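Local coordinates for protein aromatic amino acid aminotransferase I (Candida albicans WO-1, PDB 6HNU) that probably catalyses transfer of the amino group from aromatic L-amino acids to 2-oxoglutarate, using pyridoxal 5'-phosphate as its cofactor, at residues I83-K88 against P94-L99; D146-T151 against P207-T212; D368-A373 against M392-T397. All coordinates share one frame; numbering follows the deposited sequence.

Contact 1 of 3, residues I83-K88 against P94-L99; sequences IEVFKK and PDQIEL
The backbones of Phe86 and Leu99 are tied by the one direct hydrogen bond between 83-88 and 94-99: Leu99 N donates to Phe86 O over 3.0 Å, with 160° at the hydrogen, from a position tilted out of the carbonyl plane. The same oxygen receives a CA-H...O contact from Glu98 CA at 3.3 Å. Water makes a second polar link, donating to Glu84 O and, more weakly, to Gln96 OE1. The other end of that amide is held too, because Gln96 NE2 donates to Pro94 O at 3.1 Å nearly in the amide plane, which limits how the amide can turn.

Strand 81-86 pairs antiparallel with strand 57-62, and the chain leaving it loops back so that helix 99-102 starts against the strand's end. Glu98 stands at the N-cap position. Leu99 opens the first turn, where backbone N-H groups lack partners within the helix, and Phe86 O serves one of them.

Methyl groups fill in behind these bonds. Val85, its CG1 trans to the backbone N (chi1 -173°), brings that methyl to 3.8 Å from Leu99 CD2, an apolar pair; Val85 CG1 also lies against Ile97 O at 3.3 Å, while CG2 faces Gln96 OE1. Leucine's fork suits the site: CD1 rests against Val85 O at 3.6 Å as CD2 reaches the valine.

Glu98 contributes through its carbon: CB rests 3.4 Å from Lys87 O, and the carboxylate bends off to a salt bridge with Arg101. Leu99 CB packs on Lys87 CA (3.8 Å), while the lysine side chain leads off to Phe53 O.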
# COMPACT_ATOMS: atom_id res chain seq x y z
N ILE B 83 13.57 -18.97 -12.02
CA ILE B 83 12.28 -19.37 -11.37
C ILE B 83 11.16 -18.91 -12.31
O ILE B 83 11.26 -17.84 -12.91
CB ILE B 83 12.15 -18.80 -9.95
CG1 ILE B 83 12.48 -17.30 -9.92
CG2 ILE B 83 13.04 -19.58 -8.99
CD1 ILE B 83 12.11 -16.56 -8.65
N GLU B 84 10.12 -19.71 -12.39
CA GLU B 84 8.96 -19.52 -13.27
C GLU B 84 7.69 -19.66 -12.43
O GLU B 84 7.59 -20.64 -11.65
CB GLU B 84 8.96 -20.56 -14.38
CG GLU B 84 10.15 -20.43 -15.31
CD GLU B 84 9.92 -21.17 -16.61
OE1 GLU B 84 9.51 -22.33 -16.53
OE2 GLU B 84 10.09 -20.55 -17.71
N VAL B 85 6.82 -18.67 -12.54
CA VAL B 85 5.43 -18.77 -12.06
C VAL B 85 4.48 -18.66 -13.26
O VAL B 85 4.26 -17.56 -13.80
CB VAL B 85 5.14 -17.74 -10.97
CG1 VAL B 85 3.76 -18.01 -10.41
CG2 VAL B 85 6.21 -17.81 -9.87
N PHE B 86 3.90 -19.79 -13.63
CA PHE B 86 2.84 -19.86 -14.66
C PHE B 86 1.49 -19.41 -14.08
O PHE B 86 1.27 -19.48 -12.84
CB PHE B 86 2.75 -21.29 -15.18
CG PHE B 86 3.92 -21.69 -16.04
CD1 PHE B 86 5.07 -22.22 -15.48
CD2 PHE B 86 3.85 -21.55 -17.42
CE1 PHE B 86 6.12 -22.62 -16.29
CE2 PHE B 86 4.93 -21.93 -18.22
CZ PHE B 86 6.05 -22.46 -17.65
N LYS B 87 0.59 -19.02 -14.99
CA LYS B 87 -0.82 -18.68 -14.70
C LYS B 87 -1.53 -19.89 -14.08
O LYS B 87 -2.28 -19.69 -13.09
CB LYS B 87 -1.49 -18.20 -15.99
CG LYS B 87 -2.96 -17.79 -15.88
CD LYS B 87 -3.30 -16.79 -16.96
CE LYS B 87 -4.75 -16.42 -17.02
NZ LYS B 87 -5.04 -15.58 -18.19
N LYS B 88 -1.29 -21.09 -14.62
CA LYS B 88 -2.04 -22.31 -14.18
C LYS B 88 -1.19 -23.16 -13.23
O LYS B 88 -0.02 -23.44 -13.55
CB LYS B 88 -2.45 -23.17 -15.39
CG LYS B 88 -3.38 -22.50 -16.40
CD LYS B 88 -3.94 -23.44 -17.48
CE LYS B 88 -3.07 -24.65 -17.78
NZ LYS B 88 -3.46 -25.35 -19.03
N PRO B 94 6.03 -27.54 -7.40
CA PRO B 94 5.23 -27.49 -6.19
C PRO B 94 5.34 -26.15 -5.45
O PRO B 94 6.40 -25.49 -5.53
CB PRO B 94 5.81 -28.62 -5.33
CG PRO B 94 6.42 -29.57 -6.35
CD PRO B 94 7.01 -28.65 -7.39
N ASP B 95 4.26 -25.79 -4.76
CA ASP B 95 4.23 -24.76 -3.69
C ASP B 95 4.33 -23.35 -4.28
O ASP B 95 4.64 -22.40 -3.50
CB ASP B 95 5.35 -25.03 -2.67
CG ASP B 95 5.29 -26.45 -2.10
OD1 ASP B 95 4.25 -26.80 -1.58
OD2 ASP B 95 6.30 -27.17 -2.19
N GLN B 96 3.99 -23.18 -5.56
CA GLN B 96 3.99 -21.83 -6.23
C GLN B 96 2.62 -21.17 -6.08
O GLN B 96 1.61 -21.87 -5.81
CB GLN B 96 4.35 -21.96 -7.71
CG GLN B 96 5.74 -22.55 -7.94
CD GLN B 96 6.79 -21.89 -7.09
OE1 GLN B 96 7.05 -20.69 -7.20
NE2 GLN B 96 7.39 -22.66 -6.20
N ILE B 97 2.55 -19.85 -6.22
CA ILE B 97 1.25 -19.13 -6.20
C ILE B 97 0.97 -18.74 -7.64
O ILE B 97 1.43 -17.67 -8.11
CB ILE B 97 1.21 -17.98 -5.18
CG1 ILE B 97 2.08 -18.25 -3.94
CG2 ILE B 97 -0.24 -17.73 -4.81
CD1 ILE B 97 2.47 -17.04 -3.13
N GLU B 98 0.29 -19.64 -8.35
CA GLU B 98 0.05 -19.52 -9.81
C GLU B 98 -0.67 -18.18 -10.05
O GLU B 98 -1.46 -17.76 -9.16
CB GLU B 98 -0.73 -20.74 -10.31
CG GLU B 98 -2.15 -20.84 -9.78
CD GLU B 98 -2.35 -21.49 -8.43
OE1 GLU B 98 -1.34 -21.90 -7.81
OE2 GLU B 98 -3.52 -21.55 -7.97
N LEU B 99 -0.37 -17.53 -11.17
CA LEU B 99 -0.81 -16.12 -11.39
C LEU B 99 -2.34 -16.03 -11.44
O LEU B 99 -2.85 -14.95 -11.15
CB LEU B 99 -0.21 -15.57 -12.68
CG LEU B 99 1.31 -15.62 -12.80
CD1 LEU B 99 1.73 -15.01 -14.13
CD2 LEU B 99 1.97 -14.90 -11.62
O HOH W 1 9.31 -20.89 -9.20

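Contact 2 of 3, residues D146-T151 against P207-T212; sequences DSTLRT and PKFLYT
Phe209 reaches from strand 209-212 to helix 141-152, where its ring meets Thr148 and Leu149. Its CB points at the helix, and a chi1 of 62° sets CG between the two backbone branches, sending the ring out toward the helix. Past CG the two edges part company. CD1 belongs to the edge that has Tyr211 N in the plane of the ring, so this side stays close to its own strand. On the other edge, CE2 comes 4.0 Å from Thr148 CG2. CZ, the tip, is shared: Thr148 CG2 is again at 4.0 Å, and Leu149 CD2 stands 4.2 Å away. Both methyls approach the ring obliquely, and the leucine side chain crosses the phenylalanine at about a right angle.

Threonine suits its place because it has two different ends. CG2, anti to the backbone N, is offered to the ring, whereas OG1 turns to Ala144 O in the preceding helical turn and to the hydroxyl of Tyr321. Ile159 and Ile244, from the parallel strands flanking 209-212, enclose the ring further.

This is helix-on-sheet packing in the large domain of a fold-type I aminotransferase. The helix begins at the cofactor-binding residues Asn141 and Thr142, while farther along the strand Tyr211 touches pyridoxal 5'-phosphate and bonds through OH to Asp246. On another face of the helix, Arg150 forms an intersubunit salt bridge with Asp146 of the second subunit.

Lys208 NZ, hydrogen-bonded to Phe152 O at the helix's end, supplies a directional tie nearby. Across the contact itself only carbon meets carbon, with 110 Å² buried; it therefore rests on dispersion and exclusion of water, and probably tolerates small shifts better than a hydrogen bond would.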
# COMPACT_ATOMS: atom_id res chain seq x y z
N ASP B 146 2.42 2.99 9.66
CA ASP B 146 1.21 3.83 9.48
C ASP B 146 0.02 3.07 10.06
O ASP B 146 -0.72 3.66 10.89
CB ASP B 146 1.02 4.22 8.02
CG ASP B 146 -0.14 5.19 7.83
OD1 ASP B 146 -0.07 6.28 8.36
OD2 ASP B 146 -1.03 4.86 7.08
N SER B 147 -0.09 1.79 9.71
CA SER B 147 -1.19 0.89 10.17
C SER B 147 -1.13 0.65 11.67
O SER B 147 -2.23 0.58 12.28
CB SER B 147 -1.22 -0.42 9.42
OG SER B 147 -1.41 -0.15 8.03
N THR B 148 0.07 0.56 12.27
CA THR B 148 0.25 0.42 13.74
C THR B 148 -0.36 1.64 14.44
O THR B 148 -1.11 1.46 15.42
CB THR B 148 1.74 0.24 14.09
OG1 THR B 148 2.19 -0.94 13.40
CG2 THR B 148 1.96 0.18 15.58
N LEU B 149 -0.01 2.83 14.00
CA LEU B 149 -0.54 4.07 14.61
C LEU B 149 -2.07 4.07 14.45
O LEU B 149 -2.77 4.41 15.42
CB LEU B 149 0.08 5.27 13.90
CG LEU B 149 1.53 5.59 14.26
CD1 LEU B 149 2.13 6.46 13.19
CD2 LEU B 149 1.60 6.27 15.61
N ARG B 150 -2.60 3.56 13.34
CA ARG B 150 -4.08 3.60 13.15
C ARG B 150 -4.80 2.57 14.01
O ARG B 150 -6.02 2.77 14.22
CB ARG B 150 -4.46 3.48 11.67
CG ARG B 150 -3.92 4.61 10.82
CD ARG B 150 -4.02 4.35 9.33
NE ARG B 150 -5.35 4.67 8.87
CZ ARG B 150 -5.78 4.57 7.61
NH1 ARG B 150 -7.00 4.95 7.33
NH2 ARG B 150 -5.00 4.12 6.64
N THR B 151 -4.13 1.49 14.41
CA THR B 151 -4.67 0.36 15.18
C THR B 151 -4.64 0.69 16.68
O THR B 151 -5.62 0.37 17.35
CB THR B 151 -3.89 -0.91 14.84
OG1 THR B 151 -4.07 -1.10 13.43
CG2 THR B 151 -4.31 -2.12 15.65
N PRO B 207 1.18 5.97 27.82
CA PRO B 207 1.48 5.86 26.41
C PRO B 207 0.96 4.51 25.92
O PRO B 207 1.01 3.57 26.67
CB PRO B 207 3.01 5.92 26.31
CG PRO B 207 3.50 6.20 27.70
CD PRO B 207 2.37 5.89 28.66
N LYS B 208 0.52 4.44 24.66
CA LYS B 208 -0.00 3.18 24.07
C LYS B 208 1.13 2.19 23.82
O LYS B 208 0.92 0.99 23.99
CB LYS B 208 -0.76 3.48 22.78
CG LYS B 208 -1.84 4.53 22.95
CD LYS B 208 -2.86 4.23 24.05
CE LYS B 208 -3.58 2.90 23.88
NZ LYS B 208 -4.55 2.95 22.76
N PHE B 209 2.30 2.68 23.44
CA PHE B 209 3.44 1.79 23.16
C PHE B 209 4.75 2.57 23.08
O PHE B 209 4.79 3.83 23.02
CB PHE B 209 3.13 1.02 21.86
CG PHE B 209 2.96 1.81 20.60
CD1 PHE B 209 4.04 2.43 19.97
CD2 PHE B 209 1.74 1.85 19.96
CE1 PHE B 209 3.87 3.14 18.80
CE2 PHE B 209 1.57 2.53 18.76
CZ PHE B 209 2.65 3.17 18.18
N LEU B 210 5.81 1.78 22.99
CA LEU B 210 7.17 2.24 22.68
C LEU B 210 7.52 1.78 21.27
O LEU B 210 7.30 0.60 20.97
CB LEU B 210 8.16 1.70 23.71
CG LEU B 210 9.63 1.79 23.29
CD1 LEU B 210 10.13 3.21 23.27
CD2 LEU B 210 10.51 0.94 24.20
N TYR B 211 7.99 2.71 20.45
CA TYR B 211 8.45 2.49 19.06
C TYR B 211 9.97 2.43 19.13
O TYR B 211 10.57 3.43 19.51
CB TYR B 211 7.93 3.60 18.13
CG TYR B 211 8.55 3.63 16.75
CD1 TYR B 211 8.27 2.63 15.83
CD2 TYR B 211 9.43 4.62 16.38
CE1 TYR B 211 8.86 2.60 14.59
CE2 TYR B 211 10.03 4.63 15.13
CZ TYR B 211 9.76 3.60 14.24
OH TYR B 211 10.35 3.61 13.02
N THR B 212 10.57 1.31 18.76
CA THR B 212 12.02 1.08 18.84
C THR B 212 12.53 0.49 17.53
O THR B 212 12.03 -0.54 17.07
CB THR B 212 12.40 0.28 20.10
OG1 THR B 212 13.80 0.10 20.09
CG2 THR B 212 11.76 -1.09 20.20

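Contact 3 of 3, residues D368-A373 against M392-T397; sequences DVAIDA and MFFTVT
Asp372 OD1 takes a salt bridge from Arg264 NH1 and a hydrogen bond with the Tyr257 hydroxyl on one side of the helix, while its neighbours Ile371 and Ala370 turn to Phe394 on the strand. The acid thus suits the polar side of the helix and the aliphatic residues the buried one.

Ile371 makes its contact with the end of its longer branch: CD1 lies 4.1 Å from Phe394 CB. Its CG1 is anti to the carbonyl carbon (chi1 -60°), and a second bend at chi2 (-54°) swings CD1 inward, although the side chain starts off alongside the strand. The isoleucine and phenylalanine run antiparallel, side by side. Ala370 CB approaches the ring obliquely, 4.3 Å from Phe394 CD2. So small a residue lets the backbones draw near, with Ala370 CA and Phe394 CA 7.8 Å apart. Leu374, on the turn following Ala370, and Leu478 of helix 471-489 also touch the phenylalanine.

Such packing of the long helix 334-377, and of the C-terminal helix, against an antiparallel sheet is typical of the small domain of fold-type I aminotransferases.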
# COMPACT_ATOMS: atom_id res chain seq x y z
N ASP B 368 33.93 -2.60 9.22
CA ASP B 368 35.35 -2.61 9.65
C ASP B 368 36.09 -1.49 8.92
O ASP B 368 36.87 -0.77 9.57
CB ASP B 368 36.02 -3.94 9.34
CG ASP B 368 35.48 -5.10 10.15
OD1 ASP B 368 34.94 -4.85 11.26
OD2 ASP B 368 35.63 -6.24 9.65
N VAL B 369 35.82 -1.32 7.63
CA VAL B 369 36.53 -0.33 6.77
C VAL B 369 36.13 1.08 7.22
O VAL B 369 37.03 1.96 7.35
CB VAL B 369 36.24 -0.60 5.29
CG1 VAL B 369 36.57 0.58 4.38
CG2 VAL B 369 36.98 -1.86 4.85
N ALA B 370 34.84 1.30 7.46
CA ALA B 370 34.30 2.58 7.97
C ALA B 370 34.97 2.95 9.28
O ALA B 370 35.49 4.07 9.36
CB ALA B 370 32.80 2.50 8.13
N ILE B 371 34.95 2.07 10.27
CA ILE B 371 35.38 2.37 11.65
C ILE B 371 36.92 2.47 11.72
O ILE B 371 37.43 3.32 12.48
CB ILE B 371 34.83 1.34 12.63
CG1 ILE B 371 33.29 1.34 12.60
CG2 ILE B 371 35.38 1.56 14.03
CD1 ILE B 371 32.65 2.70 12.85
N ASP B 372 37.63 1.62 10.98
CA ASP B 372 39.10 1.79 10.79
C ASP B 372 39.39 3.20 10.26
O ASP B 372 40.35 3.84 10.73
CB ASP B 372 39.65 0.74 9.83
CG ASP B 372 39.75 -0.66 10.39
OD1 ASP B 372 39.53 -0.84 11.59
OD2 ASP B 372 40.07 -1.57 9.59
N ALA B 373 38.61 3.69 9.30
CA ALA B 373 38.82 5.03 8.73
C ALA B 373 38.48 6.10 9.79
O ALA B 373 39.29 7.03 9.96
CB ALA B 373 38.10 5.16 7.41
N MET B 392 23.36 -0.32 8.98
CA MET B 392 24.05 0.30 7.84
C MET B 392 24.67 1.64 8.27
O MET B 392 25.38 2.22 7.45
CB MET B 392 23.13 0.48 6.64
CG MET B 392 21.89 1.30 6.90
SD MET B 392 20.99 1.59 5.39
CE MET B 392 20.91 -0.06 4.68
N PHE B 393 24.48 2.05 9.50
CA PHE B 393 24.87 3.42 9.95
C PHE B 393 26.00 3.38 10.96
O PHE B 393 26.09 2.48 11.82
CB PHE B 393 23.68 4.13 10.57
CG PHE B 393 22.52 4.27 9.61
CD1 PHE B 393 22.65 5.00 8.45
CD2 PHE B 393 21.28 3.70 9.91
CE1 PHE B 393 21.57 5.17 7.59
CE2 PHE B 393 20.21 3.87 9.05
CZ PHE B 393 20.37 4.56 7.88
N PHE B 394 26.85 4.40 10.87
CA PHE B 394 27.88 4.72 11.87
C PHE B 394 27.65 6.16 12.33
O PHE B 394 27.02 6.91 11.62
CB PHE B 394 29.29 4.53 11.28
CG PHE B 394 29.68 5.46 10.17
CD1 PHE B 394 30.30 6.67 10.45
CD2 PHE B 394 29.45 5.13 8.85
CE1 PHE B 394 30.65 7.51 9.42
CE2 PHE B 394 29.81 5.98 7.82
CZ PHE B 394 30.41 7.18 8.11
N THR B 395 28.06 6.49 13.54
CA THR B 395 28.02 7.89 14.02
C THR B 395 29.39 8.34 14.52
O THR B 395 30.17 7.51 15.04
CB THR B 395 26.93 8.09 15.06
OG1 THR B 395 27.16 7.20 16.16
CG2 THR B 395 25.57 7.89 14.42
N VAL B 396 29.66 9.63 14.31
CA VAL B 396 30.79 10.34 14.97
C VAL B 396 30.20 11.37 15.91
O VAL B 396 29.42 12.18 15.43
CB VAL B 396 31.68 11.00 13.92
CG1 VAL B 396 32.84 11.70 14.60
CG2 VAL B 396 32.16 9.99 12.90
N THR B 397 30.54 11.32 17.19
CA THR B 397 30.12 12.28 18.24
C THR B 397 31.24 13.33 18.38
O THR B 397 32.45 12.95 18.26
CB THR B 397 29.75 11.52 19.51
OG1 THR B 397 28.57 10.77 19.24
CG2 THR B 397 29.49 12.39 20.72

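Contact 1 is set well apart, its centre 36 Å from that of contact 2 and 43 Å from that of contact 3, and it lies away from the cofactor and substrate sites. Helix 334-377 nevertheless connects it with contact 3: its early part, at Ala342, touches Gln96, and its later part supplies residues 368-373. Contacts 2 and 3 lie on opposite sides of the chain's centre, their nearest atoms about 11 Å apart. In neither do the touching residues line the active site: the Thr148 side chain is about 11 Å from pyridoxal 5'-phosphate and that of Phe394 about 13 Å from bound phenylalanine, although Tyr211, in contact 2's strand, does touch the cofactor. Segments of both also reach the second subunit.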